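Local coordinates for protein 2-hydroxyisocaproyl-CoA dehydratase activator (Clostridium difficile, PDB 4EHT) that transfers one electron to (R)-2-hydroxyisocaproyl-CoA dehydratase as it hydrolyses ATP, thereby activating that enzyme for the reductive branch of L-leucine fermentation, at residues G102-V107 against F119-K124; I97-G102 against V211-V216. All blocks are in the same frame, centred on the assembly; numbering follows the deposited sequence. Where two conformers were deposited one is given.

Followed from the N terminus, the chain enters strand 96-100, passes through the turn at Gly101 and Gly102, and returns along strand 105-110. Contact 1 then closes a short hairpin of 11 intervening residues by pairing 102-107 antiparallel with 119-124. Contact 2 closes a far longer loop of 108 residues, mostly helical in its second half, when 211-216 comes back parallel to 97-102; apart from the shared Gly102, contact 1 lies within that loop. The resulting sheet runs in the order 116-122, 105-110, 96-100, 210-213, so the contacts join its two outermost strands to the central pair, and both reach the bound ADP.

Contact 1. Residues G102-V107 against F119-K124; sequences GQDAKV and FLMNDK. With ADP (adenosine-5'-diphosphate), chain D.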
loop_
_atom_site.group_PDB
_atom_site.type_symbol
_atom_site.label_atom_id
_atom_site.label_comp_id
_atom_site.label_asym_id
_atom_site.label_seq_id
_atom_site.Cartn_x
_atom_site.Cartn_y
_atom_site.Cartn_z
ATOM N N GLY A 102 0.643 14.374 0.418
ATOM C CA GLY A 102 -0.533 13.557 0.205
ATOM C C GLY A 102 -0.212 12.150 -0.259
ATOM O O GLY A 102 -0.974 11.225 0.007
ATOM N N GLN A 103 0.914 11.976 -0.943
ATOM C CA GLN A 103 1.216 10.690 -1.563
ATOM C C GLN A 103 2.661 10.289 -1.433
ATOM O O GLN A 103 3.072 9.267 -1.989
ATOM C CB GLN A 103 0.831 10.700 -3.053
ATOM C CG GLN A 103 -0.645 10.910 -3.270
ATOM C CD GLN A 103 -1.056 10.762 -4.728
ATOM O OE1 GLN A 103 -0.301 10.252 -5.556
ATOM N NE2 GLN A 103 -2.258 11.213 -5.043
ATOM N N ASP A 104 3.451 11.073 -0.718
ATOM C CA ASP A 104 4.820 10.633 -0.461
ATOM C C ASP A 104 5.424 11.317 0.750
ATOM O O ASP A 104 4.856 12.269 1.289
ATOM C CB ASP A 104 5.691 10.866 -1.700
ATOM C CG ASP A 104 5.769 12.333 -2.083
ATOM O OD1 ASP A 104 5.034 12.763 -2.994
ATOM O OD2 ASP A 104 6.557 13.055 -1.457
ATOM N N ALA A 105 6.585 10.841 1.177
ATOM C CA ALA A 105 7.308 11.479 2.270
ATOM C C ALA A 105 8.743 11.619 1.841
ATOM O O ALA A 105 9.290 10.702 1.238
ATOM C CB ALA A 105 7.199 10.630 3.597
ATOM N N LYS A 106 9.343 12.768 2.147
ATOM C CA LYS A 106 10.692 13.096 1.708
ATOM C C LYS A 106 11.499 13.539 2.918
ATOM O O LYS A 106 10.977 14.251 3.742
ATOM C CB LYS A 106 10.650 14.289 0.731
ATOM C CG LYS A 106 9.705 14.152 -0.438
ATOM C CD LYS A 106 9.921 15.274 -1.469
ATOM C CE LYS A 106 8.883 15.213 -2.583
ATOM N NZ LYS A 106 7.536 15.572 -2.069
ATOM N N VAL A 107 12.771 13.161 3.009
ATOM C CA VAL A 107 13.668 13.730 4.011
ATOM C C VAL A 107 14.871 14.362 3.295
ATOM O O VAL A 107 15.577 13.698 2.545
ATOM C CB VAL A 107 14.167 12.691 5.010
ATOM C CG1 VAL A 107 15.110 13.344 6.028
ATOM C CG2 VAL A 107 12.979 12.025 5.716
ATOM N N PHE A 119 19.277 12.935 0.530
ATOM C CA PHE A 119 17.855 12.940 0.236
ATOM C C PHE A 119 17.365 11.503 0.235
ATOM O O PHE A 119 18.028 10.624 -0.321
ATOM C CB PHE A 119 17.615 13.540 -1.154
ATOM C CG PHE A 119 16.164 13.541 -1.594
ATOM C CD1 PHE A 119 15.738 12.698 -2.618
ATOM C CD2 PHE A 119 15.230 14.392 -0.997
ATOM C CE1 PHE A 119 14.420 12.702 -3.048
ATOM C CE2 PHE A 119 13.905 14.412 -1.436
ATOM C CZ PHE A 119 13.494 13.546 -2.449
ATOM N N LEU A 120 16.204 11.282 0.832
ATOM C CA LEU A 120 15.505 10.000 0.757
ATOM C C LEU A 120 14.009 10.249 0.590
ATOM O O LEU A 120 13.454 11.192 1.159
ATOM C CB LEU A 120 15.725 9.196 2.045
ATOM C CG LEU A 120 17.054 8.489 2.233
ATOM C CD1 LEU A 120 17.040 7.770 3.619
ATOM C CD2 LEU A 120 17.332 7.455 1.096
ATOM N N MET A 121 13.345 9.401 -0.179
ATOM C CA MET A 121 11.924 9.597 -0.436
ATOM C C MET A 121 11.192 8.263 -0.570
ATOM O O MET A 121 11.657 7.374 -1.271
ATOM C CB MET A 121 11.728 10.383 -1.746
ATOM C CG MET A 121 10.251 10.673 -2.070
ATOM S SD MET A 121 9.972 11.734 -3.540
ATOM C CE MET A 121 10.969 10.892 -4.770
ATOM N N ASN A 122 10.063 8.128 0.116
ATOM C CA ASN A 122 9.117 7.049 -0.181
ATOM C C ASN A 122 8.056 7.633 -1.062
ATOM O O ASN A 122 7.324 8.518 -0.641
ATOM C CB ASN A 122 8.396 6.491 1.055
ATOM C CG ASN A 122 7.086 5.757 0.675
ATOM O OD1 ASN A 122 7.029 5.110 -0.366
ATOM N ND2 ASN A 122 6.035 5.878 1.497
ATOM N N ASP A 123 7.954 7.132 -2.280
ATOM C CA ASP A 123 6.891 7.583 -3.163
ATOM C C ASP A 123 6.212 6.429 -3.920
ATOM O O ASP A 123 5.472 6.662 -4.877
ATOM C CB ASP A 123 7.390 8.675 -4.113
ATOM C CG ASP A 123 8.340 8.160 -5.190
ATOM O OD1 ASP A 123 8.882 7.029 -5.089
ATOM O OD2 ASP A 123 8.555 8.937 -6.143
ATOM N N LYS A 124 6.410 5.200 -3.458
ATOM C CA LYS A 124 5.760 4.050 -4.103
ATOM C C LYS A 124 4.650 3.433 -3.269
ATOM O O LYS A 124 3.864 2.629 -3.778
ATOM C CB LYS A 124 6.783 2.939 -4.412
ATOM C CG LYS A 124 7.980 3.407 -5.219
ATOM C CD LYS A 124 7.542 4.174 -6.451
ATOM C CE LYS A 124 8.740 4.670 -7.246
ATOM N NZ LYS A 124 8.322 5.646 -8.286
HETATM P PB ADP D . 1.198 17.652 -1.972
HETATM O O1B ADP D . -0.009 17.999 -2.785
HETATM O O2B ADP D . 1.874 16.358 -2.334
HETATM O O3B ADP D . 2.230 18.746 -1.839
HETATM P PA ADP D . 0.567 18.495 0.741
HETATM O O1A ADP D . -0.264 19.639 0.240
HETATM O O2A ADP D . 1.935 18.768 1.292
HETATM O O3A ADP D . 0.617 17.392 -0.467
HETATM O "O5'" ADP D . -0.280 17.738 1.853
HETATM C "C5'" ADP D . -1.509 17.121 1.533
HETATM C "C4'" ADP D . -1.930 16.305 2.748
HETATM O "O4'" ADP D . -2.070 17.122 3.917
HETATM C "C3'" ADP D . -3.283 15.653 2.496
HETATM O "O3'" ADP D . -3.140 14.241 2.617
HETATM C "C2'" ADP D . -4.177 16.250 3.568
HETATM O "O2'" ADP D . -5.191 15.385 4.072
HETATM C "C1'" ADP D . -3.207 16.673 4.654
HETATM N N9 ADP D . -3.810 17.796 5.379
HETATM C C8 ADP D . -4.247 18.914 4.766
HETATM N N7 ADP D . -4.750 19.787 5.674
HETATM C C5 ADP D . -4.640 19.217 6.896
HETATM C C6 ADP D . -4.998 19.614 8.275
HETATM N N6 ADP D . -5.574 20.827 8.486
HETATM N N1 ADP D . -4.720 18.749 9.289
HETATM C C2 ADP D . -4.149 17.547 9.029
HETATM N N3 ADP D . -3.809 17.117 7.786
HETATM C C4 ADP D . -4.024 17.894 6.695
HETATM O O HOH W 1 3.350 8.391 -4.575
#
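Lys106 and Met121 lie side by side and point the same way on one face of an antiparallel hairpin, where they form a non-hydrogen-bonded pair. The touching is done by Lys106 CE, 3.8 Å from Met121 SD, and by the two CG atoms, 3.9 Å apart. Phe119 also reaches the same lysine chain, crossing it obliquely: with its CG anti to the backbone N (chi1 178°), the ring brings CE2 to 3.9 Å from Lys106 CB. A bend at chi4 (69°) carries the ammonium to Asp104, whose OD2 takes it on the syn lone pair at 2.8 Å from NZ. The same amine also forms a salt bridge with Glu79.

Evidence for the register comes from the flanking hydrogen-bonded pairs, Ala105 with Asn122 and Val107 with Leu120; Val107 N to Leu120 O is 2.8 Å and nearly straight. Beyond the strands, one water donates to both Gln103 O and Asp123 O, 2.7 and 2.8 Å away. Asn122 OD1 closes an Asx turn on Lys124 N while its ND2 bonds Cys125 O, so the side chain spans the turn leading to this cluster ligand. Carboxylates of Asp104 and Glu79 thus fix the ammonium near the magnesium ion, while Met121 and Phe119 pack along its carbon chain.

Contact 2. Residues I97-G102 against V211-V216; sequences IIDIGG and VMVGGV. With ADP (adenosine-5'-diphosphate), chain D.
Ile98 O takes one hydrogen bond, from Val213 N at 2.8 Å, and a weaker CA-H...O contact from Met212 CA at 3.2 Å. The next bonds alternate in the parallel pattern, Ile98 N to Val211 O at 2.8 Å and the longer Ile100 N to Val213 O, and the short strand axes diverge by 21°.

Side chains meet on both faces. With chi1 -60° placing CG1 anti to the carbonyl carbon, Val213 CG2 is left between N and that carbon and abuts Asp99 CB at 3.6 Å, the two side chains crossing at about a right angle; the same methyl packs on Ile97 CG2. On the other face Met212 CG approaches Ile98 CG2. At the end of strand 97-100, Ile100 CG2 lies 3.7 Å from Val216 CB, while the bond from Val216 N to Ile100 O is weak.

Both segments then turn through glycine pairs, Gly101-Gly102 and Gly214-Gly215: Gly215 N donates to ADP O2A (3.0 Å) and Gly102 N to ADP O3A (3.1 Å). Two such loops gripping the phosphates from neighbouring strand ends are consistent with the phosphate and adenosine motifs of actin-like ATPases, and the Asp99 side chain lies about 4 Å from the bound magnesium ion. Helix 79-90 covers the face of Ile97, Asp99 and Val213; helix 220-230 packs on Ile98 and Met212, and helix 182-204 on Ile98 and Ile100, while strand 105-110 flanks strand 96-100.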
loop_
_atom_site.group_PDB
_atom_site.type_symbol
_atom_site.label_atom_id
_atom_site.label_comp_id
_atom_site.label_asym_id
_atom_site.label_seq_id
_atom_site.Cartn_x
_atom_site.Cartn_y
_atom_site.Cartn_z
ATOM N N ILE A 97 14.926 18.451 6.810
ATOM C CA ILE A 97 13.565 18.805 6.459
ATOM C C ILE A 97 12.773 17.545 6.144
ATOM O O ILE A 97 13.194 16.724 5.325
ATOM C CB ILE A 97 13.523 19.773 5.244
ATOM C CG1 ILE A 97 14.109 21.142 5.647
ATOM C CG2 ILE A 97 12.087 19.953 4.748
ATOM C CD1 ILE A 97 14.131 22.159 4.483
ATOM N N ILE A 98 11.612 17.414 6.782
ATOM C CA ILE A 98 10.765 16.245 6.596
ATOM C C ILE A 98 9.485 16.752 5.971
ATOM O O ILE A 98 8.748 17.492 6.596
ATOM C CB ILE A 98 10.416 15.587 7.970
ATOM C CG1 ILE A 98 11.702 15.123 8.668
ATOM C CG2 ILE A 98 9.437 14.439 7.759
ATOM C CD1 ILE A 98 11.551 14.847 10.191
ATOM N N ASP A 99 9.227 16.376 4.729
ATOM C CA ASP A 99 8.069 16.860 3.989
ATOM C C ASP A 99 7.129 15.671 3.822
ATOM O O ASP A 99 7.395 14.778 3.031
ATOM C CB ASP A 99 8.563 17.409 2.625
ATOM C CG ASP A 99 7.446 17.644 1.602
ATOM O OD1 ASP A 99 6.257 17.622 1.960
ATOM O OD2 ASP A 99 7.781 17.885 0.407
ATOM N N ILE A 100 6.035 15.643 4.571
ATOM C CA ILE A 100 5.059 14.562 4.414
ATOM C C ILE A 100 3.858 15.116 3.676
ATOM O O ILE A 100 3.120 15.942 4.219
ATOM C CB ILE A 100 4.604 13.968 5.796
ATOM C CG1 ILE A 100 5.815 13.577 6.636
ATOM C CG2 ILE A 100 3.703 12.743 5.568
ATOM C CD1 ILE A 100 5.446 12.895 7.975
ATOM N N GLY A 101 3.670 14.684 2.427
ATOM C CA GLY A 101 2.571 15.180 1.628
ATOM C C GLY A 101 1.475 14.147 1.428
ATOM O O GLY A 101 1.382 13.163 2.167
ATOM N N GLY A 102 0.643 14.374 0.418
ATOM C CA GLY A 102 -0.533 13.557 0.205
ATOM C C GLY A 102 -0.212 12.150 -0.259
ATOM O O GLY A 102 -0.974 11.225 0.007
ATOM N N VAL A 211 12.944 20.254 10.860
ATOM C CA VAL A 211 11.709 20.943 10.543
ATOM C C VAL A 211 10.786 20.004 9.751
ATOM O O VAL A 211 11.230 19.315 8.835
ATOM C CB VAL A 211 12.022 22.235 9.709
ATOM C CG1 VAL A 211 10.750 22.979 9.304
ATOM C CG2 VAL A 211 12.963 23.158 10.503
ATOM N N MET A 212 9.503 19.980 10.101
ATOM C CA MET A 212 8.522 19.227 9.325
ATOM C C MET A 212 7.648 20.189 8.536
ATOM O O MET A 212 7.188 21.210 9.063
ATOM C CB MET A 212 7.647 18.335 10.242
ATOM C CG MET A 212 6.798 17.286 9.493
ATOM S SD MET A 212 5.886 16.135 10.591
ATOM C CE MET A 212 7.117 15.999 11.877
ATOM N N VAL A 213 7.425 19.859 7.269
ATOM C CA VAL A 213 6.578 20.663 6.402
ATOM C C VAL A 213 5.625 19.741 5.675
ATOM O O VAL A 213 5.661 18.517 5.873
ATOM C CB VAL A 213 7.415 21.478 5.390
ATOM C CG1 VAL A 213 8.366 22.408 6.139
ATOM C CG2 VAL A 213 8.172 20.542 4.422
ATOM N N GLY A 214 4.761 20.309 4.843
ATOM C CA GLY A 214 3.771 19.488 4.169
ATOM C C GLY A 214 2.453 19.588 4.903
ATOM O O GLY A 214 2.416 19.995 6.066
ATOM N N GLY A 215 1.369 19.252 4.218
ATOM C CA GLY A 215 0.049 19.374 4.798
ATOM C C GLY A 215 -0.147 18.442 5.981
ATOM O O GLY A 215 -0.969 18.722 6.851
ATOM N N VAL A 216 0.587 17.333 6.015
ATOM C CA VAL A 216 0.451 16.369 7.122
ATOM C C VAL A 216 1.108 16.905 8.396
ATOM O O VAL A 216 0.722 16.516 9.491
ATOM C CB VAL A 216 1.014 14.986 6.772
ATOM C CG1 VAL A 216 1.166 14.098 8.040
ATOM C CG2 VAL A 216 0.118 14.301 5.744
HETATM P PB ADP D . 1.198 17.652 -1.972
HETATM O O1B ADP D . -0.009 17.999 -2.785
HETATM O O2B ADP D . 1.874 16.358 -2.334
HETATM O O3B ADP D . 2.230 18.746 -1.839
HETATM P PA ADP D . 0.567 18.495 0.741
HETATM O O1A ADP D . -0.264 19.639 0.240
HETATM O O2A ADP D . 1.935 18.768 1.292
HETATM O O3A ADP D . 0.617 17.392 -0.467
HETATM O "O5'" ADP D . -0.280 17.738 1.853
HETATM C "C5'" ADP D . -1.509 17.121 1.533
HETATM C "C4'" ADP D . -1.930 16.305 2.748
HETATM O "O4'" ADP D . -2.070 17.122 3.917
HETATM C "C3'" ADP D . -3.283 15.653 2.496
HETATM O "O3'" ADP D . -3.140 14.241 2.617
HETATM C "C2'" ADP D . -4.177 16.250 3.568
HETATM O "O2'" ADP D . -5.191 15.385 4.072
HETATM C "C1'" ADP D . -3.207 16.673 4.654
HETATM N N9 ADP D . -3.810 17.796 5.379
HETATM C C8 ADP D . -4.247 18.914 4.766
HETATM N N7 ADP D . -4.750 19.787 5.674
HETATM C C5 ADP D . -4.640 19.217 6.896
HETATM C C6 ADP D . -4.998 19.614 8.275
HETATM N N6 ADP D . -5.574 20.827 8.486
HETATM N N1 ADP D . -4.720 18.749 9.289
HETATM C C2 ADP D . -4.149 17.547 9.029
HETATM N N3 ADP D . -3.809 17.117 7.786
HETATM C C4 ADP D . -4.024 17.894 6.695
#